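Local coordinates for protein endo-1,4-beta-xylanase (Pseudoalteromonas haloplanktis, PDB 1H12) that hydrolyses internal beta-1,4 linkages of xylan, as a cold-adapted family 8 glycoside hydrolase, at residues N44-L49 against Q373-Y378; L49-T54 against Y63-N68; D74-G79 against Y122-K127. All blocks are in the same frame, centred on the assembly; numbering follows the deposited sequence.

Overall arrangement
The three contacts lead from a loop beside the bound xylose into the five-stranded antiparallel sheet. Contact 1 joins two surface loops, the second of which ends at Tyr378, a residue of the xylose pocket. Leu49 is common to contacts 1 and 2, whose centres lie about 11 Å apart, and it leads from the first loop into the hairpin. Contact 2 passes to contact 3, about 10 Å away between centres, through neighbouring strands 58-66 and 74-76, where Ala66 N probably hydrogen-bonds Asp74 O at 2.8 Å. Contacts 1 and 3 do not touch. The side chains of Ile67 and Arg76 stay about 11 Å and 13 Å from the bound beta-xylose.

Contact 1: residues N44-L49 against Q373-Y378; sequences NNTQQL and QPTGDY. With XYP (beta-D-xylopyranose), chain B.
Gln47 lies across Gln373 in a contact that joins two loops through carbon packing and water, with no direct hydrogen bond between them. Gln47 CB rests 3.7 Å from Pro374 O and faces the Gln373 amide. One bond further, Gln47 CG comes within 3.7 Å of Gln373 CD; the two side chains cross there at about a right angle, their amide planes 38° apart. A bend at chi2 (80°) then swings the Gln47 amide off its neighbour and alongside Thr375, where CD meets the methyl group and NE2 lies 3.8 Å from Thr375 CG2. That NE2 donates to a water 2.9 Å away, which in turn donates to Gln373 O. Two more waters repeat the theme, one between Thr46 O and Gly376 N, the other donating to both Gln47 O and Pro374 O. The Gln373 amide itself is held by Thr36 and Asn39 of helix 29-40.

Behind Gln47 the loop is shaped by an Asx turn: Asn44 OD1 takes Thr46 N at 2.8 Å, in the carbonyl plane and on a lone pair, and also accepts from Gln48 N. At the far end Tyr378 sits at the N-cap position of helix 379-392 and turns a ring face to the xylose, its CD2 3.4 Å from XYP O5. The chemistry is that of a hydrated surface junction, where backbone groups and the Gln47 amide meet across the seam through three waters.

Contact 2: residues L49-T54 against Y63-N68; sequences LYYPYT and YIKAIN
Lys65 sends CG out anti to the backbone N (chi1 -174°) and then bends at chi3 (-65°), which lays its end over the ring of Tyr51. This is the beta hairpin of strands 50-55 and 58-66, and the pair illustrates how a lysine can use both its carbon and its charge on an aromatic face. Lys65 CE stands 3.7 Å from the Tyr51 ring centroid as a CH-pi contact, while NZ, 3.9 Å from the same centroid, makes a cation-pi interaction over that face.

The strands are pinned by three nearly straight backbone hydrogen bonds. Tyr51 and Tyr63 form a hydrogen-bonded antiparallel pair through both of their amides, and Lys65 N donates to Leu49 O. Between them Tyr50 and Ile64 make a non-hydrogen-bonded pair, in which Ile64 CD1 packs 4.2 Å from Tyr50 CB; both side chains also lean on Leu99 of helix 93-107.

Tyr63 has CG in the crowded position between its backbone N and carbonyl carbon (chi1 61°), which folds its ring back over the partner strand. One ring face receives Tyr51 CB, 4.1 Å from Tyr63 CZ, and Tyr53 CB meets the edge 4.0 Å from Tyr63 CE1. At the end of that ring, a water lying in its plane donates to Pro52 O and sits 2.7 Å from Tyr63 OH.

Contact 3: residues D74-G79 against Y122-K127; sequences DIRTEG and YAWKLK
Ile75 O is gripped from two directions: Leu126 N donates to it almost straight at 2.9 Å, and a water adds a second bond at 2.8 Å before bridging to Ala123 O. The return bond, Ile75 N to Leu126 O, is more bent (139°), and the CB atoms of the two residues pack on the same face of the sheet. Further along, the strand hands over to helix 77-89, where Thr77 N makes a weak bond to Trp124 O.

The Arg76 side chain shows how a salt bridge can present an arginine to an aromatic ring. Arg76 holds Asp74 side-on, NE 2.8 Å from OD1 and NH2 2.9 Å from OD2, the carboxylate lying at the guanidinium edge. This fixes the rotation of the guanidinium and sets one of its faces against the rim of Trp124, the planes 83° apart, with NH1 3.6 Å from Trp124 CZ3. Trp124 is anchored in turn by NE1 to Asp138. Lys125 runs past the same carboxylate, its NZ 4.1 Å from Asp74 OD2, and probably adds to the positive field there. A leucine here, without the guanidinium, would probably leave the Asp74 carboxylate without its charged mate and freer to turn, and the rim of Trp124 without the group that packs on it.

Such antiparallel pairing, of strands 74-76 and 123-128, belongs to the sheet that accompanies the (alpha/alpha)6 barrel of family 8 glycoside hydrolases.

Contact 1: residues N44-L49 against Q373-Y378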
loop_
_atom_site.group_PDB
_atom_site.type_symbol
_atom_site.label_atom_id
_atom_site.label_comp_id
_atom_site.label_asym_id
_atom_site.label_seq_id
_atom_site.Cartn_x
_atom_site.Cartn_y
_atom_site.Cartn_z
ATOM N N ASN A 44 -6.488 17.391 -15.288
ATOM C CA ASN A 44 -5.753 18.642 -15.069
ATOM C C ASN A 44 -4.282 18.594 -15.378
ATOM O O ASN A 44 -3.635 19.651 -15.430
ATOM C CB ASN A 44 -5.955 19.134 -13.635
ATOM C CG ASN A 44 -5.590 18.065 -12.592
ATOM O OD1 ASN A 44 -4.405 17.632 -12.533
ATOM N ND2 ASN A 44 -6.582 17.623 -11.811
ATOM N N ASN A 45 -3.709 17.414 -15.614
ATOM C CA ASN A 45 -2.312 17.266 -15.885
ATOM C C ASN A 45 -1.436 17.875 -14.872
ATOM O O ASN A 45 -0.290 18.216 -15.188
ATOM C CB ASN A 45 -1.904 17.782 -17.304
ATOM N N THR A 46 -1.921 18.022 -13.650
ATOM C CA THR A 46 -1.211 18.729 -12.579
ATOM C C THR A 46 -0.988 17.753 -11.429
ATOM O O THR A 46 0.120 17.238 -11.277
ATOM C CB THR A 46 -1.953 19.986 -12.249
ATOM O OG1 THR A 46 -2.090 20.797 -13.463
ATOM C CG2 THR A 46 -1.103 20.840 -11.249
ATOM N N GLN A 47 -2.013 17.495 -10.665
ATOM C CA GLN A 47 -1.998 16.403 -9.696
ATOM C C GLN A 47 -2.406 15.045 -10.328
ATOM O O GLN A 47 -2.168 13.992 -9.738
ATOM C CB GLN A 47 -2.990 16.657 -8.570
ATOM C CG GLN A 47 -2.773 17.912 -7.766
ATOM C CD GLN A 47 -3.302 19.193 -8.421
ATOM O OE1 GLN A 47 -4.086 19.117 -9.373
ATOM N NE2 GLN A 47 -2.842 20.357 -7.927
ATOM N N GLN A 48 -3.030 15.116 -11.499
ATOM C CA GLN A 48 -3.671 13.988 -12.126
ATOM C C GLN A 48 -2.758 12.767 -12.208
ATOM O O GLN A 48 -1.626 12.819 -12.716
ATOM C CB GLN A 48 -4.083 14.401 -13.537
ATOM C CG GLN A 48 -4.722 13.288 -14.348
ATOM C CD GLN A 48 -5.094 13.716 -15.773
ATOM O OE1 GLN A 48 -4.767 14.858 -16.211
ATOM N NE2 GLN A 48 -5.748 12.830 -16.494
ATOM N N LEU A 49 -3.344 11.613 -11.815
ATOM C CA LEU A 49 -2.718 10.312 -12.020
ATOM C C LEU A 49 -3.596 9.344 -12.859
ATOM O O LEU A 49 -3.095 8.312 -13.297
ATOM C CB LEU A 49 -2.354 9.642 -10.685
ATOM C CG LEU A 49 -1.196 10.318 -9.977
ATOM C CD1 LEU A 49 -1.006 9.759 -8.591
ATOM C CD2 LEU A 49 0.082 10.196 -10.796
ATOM N N GLN A 373 -0.876 18.999 -2.422
ATOM C CA GLN A 373 -0.991 17.707 -3.082
ATOM C C GLN A 373 0.119 17.567 -4.104
ATOM O O GLN A 373 0.401 18.526 -4.813
ATOM C CB GLN A 373 -2.370 17.601 -3.739
ATOM C CG GLN A 373 -2.608 16.270 -4.392
ATOM C CD GLN A 373 -4.019 16.060 -4.838
ATOM O OE1 GLN A 373 -4.840 17.010 -4.781
ATOM N NE2 GLN A 373 -4.368 14.839 -5.229
ATOM N N PRO A 374 0.725 16.397 -4.231
ATOM C CA PRO A 374 1.823 16.246 -5.180
ATOM C C PRO A 374 1.517 16.601 -6.615
ATOM O O PRO A 374 0.441 16.270 -7.159
ATOM C CB PRO A 374 2.199 14.769 -5.048
ATOM C CG PRO A 374 1.903 14.485 -3.644
ATOM C CD PRO A 374 0.587 15.215 -3.359
ATOM N N THR A 375 2.488 17.266 -7.248
ATOM C CA THR A 375 2.480 17.615 -8.656
ATOM C C THR A 375 3.862 17.279 -9.233
ATOM O O THR A 375 4.769 16.868 -8.511
ATOM C CB THR A 375 2.181 19.108 -8.882
ATOM O OG1 THR A 375 3.195 19.884 -8.218
ATOM C CG2 THR A 375 0.831 19.470 -8.285
ATOM N N GLY A 376 4.021 17.475 -10.520
ATOM C CA GLY A 376 5.297 17.286 -11.122
ATOM C C GLY A 376 5.676 15.849 -11.394
ATOM O O GLY A 376 4.868 14.908 -11.372
ATOM N N ASP A 377 6.951 15.656 -11.701
ATOM C CA ASP A 377 7.419 14.419 -12.297
ATOM C C ASP A 377 7.480 13.258 -11.337
ATOM O O ASP A 377 7.572 12.105 -11.807
ATOM C CB ASP A 377 8.848 14.617 -12.866
ATOM C CG ASP A 377 8.901 15.505 -14.076
ATOM O OD1 ASP A 377 7.874 15.699 -14.785
ATOM O OD2 ASP A 377 10.036 15.936 -14.411
ATOM N N TYR A 378 7.473 13.500 -10.027
ATOM C CA TYR A 378 7.567 12.449 -9.052
ATOM C C TYR A 378 6.238 12.169 -8.364
ATOM O O TYR A 378 6.188 11.487 -7.333
ATOM C CB TYR A 378 8.701 12.730 -8.032
ATOM C CG TYR A 378 10.060 12.689 -8.674
ATOM C CD1 TYR A 378 10.658 11.500 -8.983
ATOM C CD2 TYR A 378 10.685 13.851 -9.050
ATOM C CE1 TYR A 378 11.957 11.462 -9.630
ATOM C CE2 TYR A 378 11.983 13.825 -9.669
ATOM C CZ TYR A 378 12.561 12.634 -9.938
ATOM O OH TYR A 378 13.813 12.602 -10.568
HETATM O O1 XYP B . 9.126 16.500 -5.545
HETATM C C1 XYP B . 10.217 15.641 -5.168
HETATM C C2 XYP B . 9.693 14.474 -4.503
HETATM C C3 XYP B . 10.719 13.484 -4.091
HETATM C C4 XYP B . 11.799 13.355 -5.177
HETATM C C5 XYP B . 12.243 14.709 -5.701
HETATM O O2 XYP B . 8.849 14.760 -3.386
HETATM O O3 XYP B . 10.121 12.240 -3.733
HETATM O O4 XYP B . 12.884 12.563 -4.777
HETATM O O5 XYP B . 11.089 15.443 -6.123
HETATM O O HOH W 1 2.302 18.436 -12.523
HETATM O O HOH W 2 -0.872 13.792 -7.216
HETATM O O HOH W 3 -1.218 20.666 -5.502
#

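Contact 2: residues L49-T54 against Y63-N68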
loop_
_atom_site.group_PDB
_atom_site.type_symbol
_atom_site.label_atom_id
_atom_site.label_comp_id
_atom_site.label_asym_id
_atom_site.label_seq_id
_atom_site.Cartn_x
_atom_site.Cartn_y
_atom_site.Cartn_z
ATOM N N LEU A 49 -3.344 11.613 -11.815
ATOM C CA LEU A 49 -2.718 10.312 -12.020
ATOM C C LEU A 49 -3.596 9.344 -12.859
ATOM O O LEU A 49 -3.095 8.312 -13.297
ATOM C CB LEU A 49 -2.354 9.642 -10.685
ATOM C CG LEU A 49 -1.196 10.318 -9.977
ATOM C CD1 LEU A 49 -1.006 9.759 -8.591
ATOM C CD2 LEU A 49 0.082 10.196 -10.796
ATOM N N TYR A 50 -4.871 9.656 -12.988
ATOM C CA TYR A 50 -5.865 8.803 -13.617
ATOM C C TYR A 50 -6.057 9.234 -15.064
ATOM O O TYR A 50 -6.498 10.362 -15.305
ATOM C CB TYR A 50 -7.159 8.970 -12.821
ATOM C CG TYR A 50 -8.462 8.429 -13.368
ATOM C CD1 TYR A 50 -9.456 9.296 -13.867
ATOM C CD2 TYR A 50 -8.799 7.103 -13.223
ATOM C CE1 TYR A 50 -10.698 8.827 -14.194
ATOM C CE2 TYR A 50 -10.045 6.646 -13.561
ATOM C CZ TYR A 50 -11.011 7.511 -14.075
ATOM O OH TYR A 50 -12.254 7.021 -14.415
ATOM N N TYR A 51 -5.703 8.373 -16.014
ATOM C CA TYR A 51 -5.704 8.685 -17.428
ATOM C C TYR A 51 -6.481 7.670 -18.224
ATOM O O TYR A 51 -6.425 6.462 -17.968
ATOM C CB TYR A 51 -4.258 8.703 -17.956
ATOM C CG TYR A 51 -3.473 9.900 -17.489
ATOM C CD1 TYR A 51 -2.878 9.945 -16.262
ATOM C CD2 TYR A 51 -3.360 11.024 -18.332
ATOM C CE1 TYR A 51 -2.191 11.067 -15.848
ATOM C CE2 TYR A 51 -2.664 12.147 -17.890
ATOM C CZ TYR A 51 -2.081 12.167 -16.649
ATOM O OH TYR A 51 -1.394 13.274 -16.191
ATOM N N PRO A 52 -7.208 8.130 -19.237
ATOM C CA PRO A 52 -7.888 7.202 -20.140
ATOM C C PRO A 52 -6.936 6.525 -21.093
ATOM O O PRO A 52 -5.929 7.093 -21.525
ATOM C CB PRO A 52 -8.869 8.144 -20.900
ATOM C CG PRO A 52 -8.176 9.441 -20.936
ATOM C CD PRO A 52 -7.410 9.552 -19.605
ATOM N N TYR A 53 -7.290 5.302 -21.446
ATOM C CA TYR A 53 -6.617 4.507 -22.484
ATOM C C TYR A 53 -7.615 4.268 -23.618
ATOM O O TYR A 53 -8.726 3.771 -23.384
ATOM C CB TYR A 53 -6.144 3.166 -21.923
ATOM C CG TYR A 53 -5.503 2.275 -22.939
ATOM C CD1 TYR A 53 -4.377 2.691 -23.638
ATOM C CD2 TYR A 53 -6.036 1.071 -23.257
ATOM C CE1 TYR A 53 -3.839 1.908 -24.625
ATOM C CE2 TYR A 53 -5.487 0.244 -24.235
ATOM C CZ TYR A 53 -4.388 0.696 -24.932
ATOM O OH TYR A 53 -3.797 -0.077 -25.960
ATOM N N THR A 54 -7.221 4.687 -24.822
ATOM C CA THR A 54 -8.024 4.521 -26.018
ATOM C C THR A 54 -7.235 3.763 -27.078
ATOM O O THR A 54 -5.995 3.787 -27.078
ATOM C CB THR A 54 -8.440 5.871 -26.587
ATOM O OG1 THR A 54 -7.283 6.586 -27.054
ATOM C CG2 THR A 54 -9.137 6.736 -25.527
ATOM N N TYR A 63 -6.148 4.023 -16.435
ATOM C CA TYR A 63 -5.036 3.545 -15.635
ATOM C C TYR A 63 -4.471 4.659 -14.782
ATOM O O TYR A 63 -4.629 5.871 -15.058
ATOM C CB TYR A 63 -3.954 2.898 -16.479
ATOM C CG TYR A 63 -3.313 3.815 -17.498
ATOM C CD1 TYR A 63 -3.893 4.005 -18.744
ATOM C CD2 TYR A 63 -2.156 4.527 -17.226
ATOM C CE1 TYR A 63 -3.327 4.856 -19.698
ATOM C CE2 TYR A 63 -1.566 5.320 -18.167
ATOM C CZ TYR A 63 -2.150 5.500 -19.407
ATOM O OH TYR A 63 -1.531 6.314 -20.348
ATOM N N ILE A 64 -3.755 4.249 -13.751
ATOM C CA ILE A 64 -2.924 5.118 -12.924
ATOM C C ILE A 64 -1.565 5.127 -13.603
ATOM O O ILE A 64 -0.904 4.113 -13.787
ATOM C CB ILE A 64 -2.861 4.630 -11.485
ATOM C CG1 ILE A 64 -4.241 4.673 -10.810
ATOM C CG2 ILE A 64 -1.838 5.442 -10.681
ATOM C CD1 ILE A 64 -4.920 6.025 -10.772
ATOM N N LYS A 65 -1.139 6.327 -14.019
ATOM C CA LYS A 65 0.086 6.507 -14.759
ATOM C C LYS A 65 1.269 6.678 -13.829
ATOM O O LYS A 65 1.342 7.646 -13.058
ATOM C CB LYS A 65 -0.036 7.717 -15.692
ATOM C CG LYS A 65 1.179 7.869 -16.616
ATOM C CD LYS A 65 1.101 9.096 -17.533
ATOM C CE LYS A 65 0.001 9.020 -18.510
ATOM N NZ LYS A 65 0.114 10.209 -19.525
ATOM N N ALA A 66 2.235 5.769 -13.923
ATOM C CA ALA A 66 3.464 5.863 -13.163
ATOM C C ALA A 66 4.457 6.712 -13.949
ATOM O O ALA A 66 5.345 6.266 -14.642
ATOM C CB ALA A 66 4.037 4.462 -12.842
ATOM N N ILE A 67 4.244 8.007 -13.838
ATOM C CA ILE A 67 5.074 9.016 -14.478
ATOM C C ILE A 67 6.486 8.808 -14.036
ATOM O O ILE A 67 6.770 8.577 -12.867
ATOM C CB ILE A 67 4.562 10.404 -14.108
ATOM C CG1 ILE A 67 3.145 10.585 -14.725
ATOM C CG2 ILE A 67 5.493 11.480 -14.586
ATOM C CD1 ILE A 67 2.380 11.725 -14.203
ATOM N N ASN A 68 7.390 8.834 -15.010
ATOM C CA ASN A 68 8.771 8.488 -14.724
ATOM C C ASN A 68 9.687 9.178 -15.694
ATOM O O ASN A 68 9.831 8.766 -16.873
ATOM C CB ASN A 68 8.946 6.990 -14.850
ATOM C CG ASN A 68 10.297 6.521 -14.335
ATOM O OD1 ASN A 68 11.319 7.286 -14.409
ATOM N ND2 ASN A 68 10.325 5.328 -13.725
HETATM O O HOH W 4 -3.114 6.957 -22.443
#

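Contact 3: residues D74-G79 against Y122-K127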
loop_
_atom_site.group_PDB
_atom_site.type_symbol
_atom_site.label_atom_id
_atom_site.label_comp_id
_atom_site.label_asym_id
_atom_site.label_seq_id
_atom_site.Cartn_x
_atom_site.Cartn_y
_atom_site.Cartn_z
ATOM N N ASP A 74 5.366 4.493 -17.157
ATOM C CA ASP A 74 4.885 3.130 -17.230
ATOM C C ASP A 74 3.629 3.001 -16.388
ATOM O O ASP A 74 3.090 4.006 -15.932
ATOM C CB ASP A 74 5.999 2.136 -16.941
ATOM C CG ASP A 74 6.595 2.234 -15.556
ATOM O OD1 ASP A 74 5.883 2.558 -14.615
ATOM O OD2 ASP A 74 7.822 1.958 -15.369
ATOM N N ILE A 75 3.130 1.774 -16.269
ATOM C CA ILE A 75 1.837 1.538 -15.616
ATOM C C ILE A 75 2.063 0.339 -14.693
ATOM O O ILE A 75 2.561 -0.697 -15.149
ATOM C CB ILE A 75 0.748 1.223 -16.655
ATOM C CG1 ILE A 75 0.708 2.312 -17.732
ATOM C CG2 ILE A 75 -0.568 1.017 -15.963
ATOM C CD1 ILE A 75 -0.203 1.974 -18.888
ATOM N N ARG A 76 1.739 0.492 -13.415
ATOM C CA ARG A 76 2.085 -0.484 -12.389
ATOM C C ARG A 76 0.843 -1.014 -11.685
ATOM O O ARG A 76 -0.158 -0.327 -11.476
ATOM C CB ARG A 76 3.052 0.157 -11.395
ATOM C CG ARG A 76 4.366 0.523 -12.056
ATOM C CD ARG A 76 5.375 1.217 -11.194
ATOM N NE ARG A 76 6.498 1.599 -12.047
ATOM C CZ ARG A 76 7.762 1.602 -11.701
ATOM N NH1 ARG A 76 8.153 1.365 -10.440
ATOM N NH2 ARG A 76 8.652 1.918 -12.639
ATOM N N THR A 77 0.906 -2.257 -11.252
ATOM C CA THR A 77 -0.175 -2.875 -10.518
ATOM C C THR A 77 -0.383 -2.252 -9.145
ATOM O O THR A 77 -1.539 -2.135 -8.705
ATOM C CB THR A 77 -0.049 -4.395 -10.409
ATOM O OG1 THR A 77 1.254 -4.704 -9.888
ATOM C CG2 THR A 77 -0.275 -5.044 -11.736
ATOM N N GLU A 78 0.678 -1.856 -8.453
ATOM C CA GLU A 78 0.512 -1.193 -7.174
ATOM C C GLU A 78 -0.350 0.054 -7.327
ATOM O O GLU A 78 -1.375 0.212 -6.680
ATOM C CB GLU A 78 1.862 -0.896 -6.547
ATOM C CG GLU A 78 2.451 -2.134 -5.880
ATOM C CD GLU A 78 3.906 -1.978 -5.427
ATOM O OE1 GLU A 78 4.545 -0.957 -5.749
ATOM O OE2 GLU A 78 4.427 -2.910 -4.740
ATOM N N GLY A 79 0.054 0.943 -8.229
ATOM C CA GLY A 79 -0.702 2.183 -8.375
ATOM C C GLY A 79 -2.139 1.964 -8.793
ATOM O O GLY A 79 -3.042 2.661 -8.342
ATOM N N TYR A 122 -0.794 -10.648 -12.061
ATOM C CA TYR A 122 -0.900 -9.366 -12.746
ATOM C C TYR A 122 0.475 -8.788 -13.010
ATOM O O TYR A 122 1.263 -8.524 -12.085
ATOM C CB TYR A 122 -1.814 -8.427 -11.903
ATOM C CG TYR A 122 -3.278 -8.808 -12.026
ATOM C CD1 TYR A 122 -3.752 -10.002 -11.568
ATOM C CD2 TYR A 122 -4.148 -7.982 -12.718
ATOM C CE1 TYR A 122 -5.064 -10.392 -11.818
ATOM C CE2 TYR A 122 -5.450 -8.329 -12.943
ATOM C CZ TYR A 122 -5.920 -9.562 -12.528
ATOM O OH TYR A 122 -7.192 -9.933 -12.851
ATOM N N ALA A 123 0.771 -8.613 -14.281
ATOM C CA ALA A 123 2.071 -8.104 -14.743
ATOM C C ALA A 123 2.338 -6.729 -14.149
ATOM O O ALA A 123 1.550 -5.807 -14.325
ATOM C CB ALA A 123 2.012 -8.004 -16.251
ATOM N N TRP A 124 3.470 -6.595 -13.471
ATOM C CA TRP A 124 3.696 -5.409 -12.665
ATOM C C TRP A 124 3.970 -4.157 -13.455
ATOM O O TRP A 124 3.746 -3.070 -12.951
ATOM C CB TRP A 124 4.748 -5.625 -11.592
ATOM C CG TRP A 124 6.165 -5.438 -12.031
ATOM C CD1 TRP A 124 6.996 -6.348 -12.598
ATOM C CD2 TRP A 124 6.947 -4.232 -11.879
ATOM N NE1 TRP A 124 8.240 -5.794 -12.773
ATOM C CE2 TRP A 124 8.224 -4.497 -12.328
ATOM C CE3 TRP A 124 6.675 -2.970 -11.373
ATOM C CZ2 TRP A 124 9.256 -3.550 -12.268
ATOM C CZ3 TRP A 124 7.645 -2.037 -11.325
ATOM C CH2 TRP A 124 8.949 -2.331 -11.759
ATOM N N LYS A 125 4.505 -4.317 -14.670
ATOM C CA LYS A 125 4.915 -3.176 -15.481
ATOM C C LYS A 125 4.448 -3.292 -16.918
ATOM O O LYS A 125 4.858 -4.218 -17.641
ATOM C CB LYS A 125 6.427 -2.997 -15.462
ATOM C CG LYS A 125 6.892 -1.721 -16.080
ATOM C CD LYS A 125 8.424 -1.606 -16.229
ATOM C CE LYS A 125 9.042 -1.298 -14.975
ATOM N NZ LYS A 125 10.583 -1.075 -15.348
ATOM N N LEU A 126 3.578 -2.376 -17.293
ATOM C CA LEU A 126 3.091 -2.181 -18.655
ATOM C C LEU A 126 3.621 -0.844 -19.155
ATOM O O LEU A 126 3.951 0.041 -18.378
ATOM C CB LEU A 126 1.572 -2.172 -18.694
ATOM C CG LEU A 126 0.828 -3.520 -18.812
ATOM C CD1 LEU A 126 1.209 -4.564 -17.895
ATOM C CD2 LEU A 126 -0.650 -3.215 -18.707
ATOM N N LYS A 127 3.646 -0.683 -20.468
ATOM C CA LYS A 127 3.905 0.605 -21.085
ATOM C C LYS A 127 3.031 0.735 -22.304
ATOM O O LYS A 127 2.512 -0.258 -22.801
ATOM C CB LYS A 127 5.392 0.774 -21.494
ATOM C CG LYS A 127 6.374 1.178 -20.428
ATOM C CD LYS A 127 7.761 1.329 -20.974
ATOM C CE LYS A 127 8.706 1.786 -19.847
ATOM N NZ LYS A 127 10.111 2.109 -20.308
HETATM O O HOH W 5 1.047 -3.052 -14.696
HETATM O O HOH W 6 1.203 -7.469 -9.568
#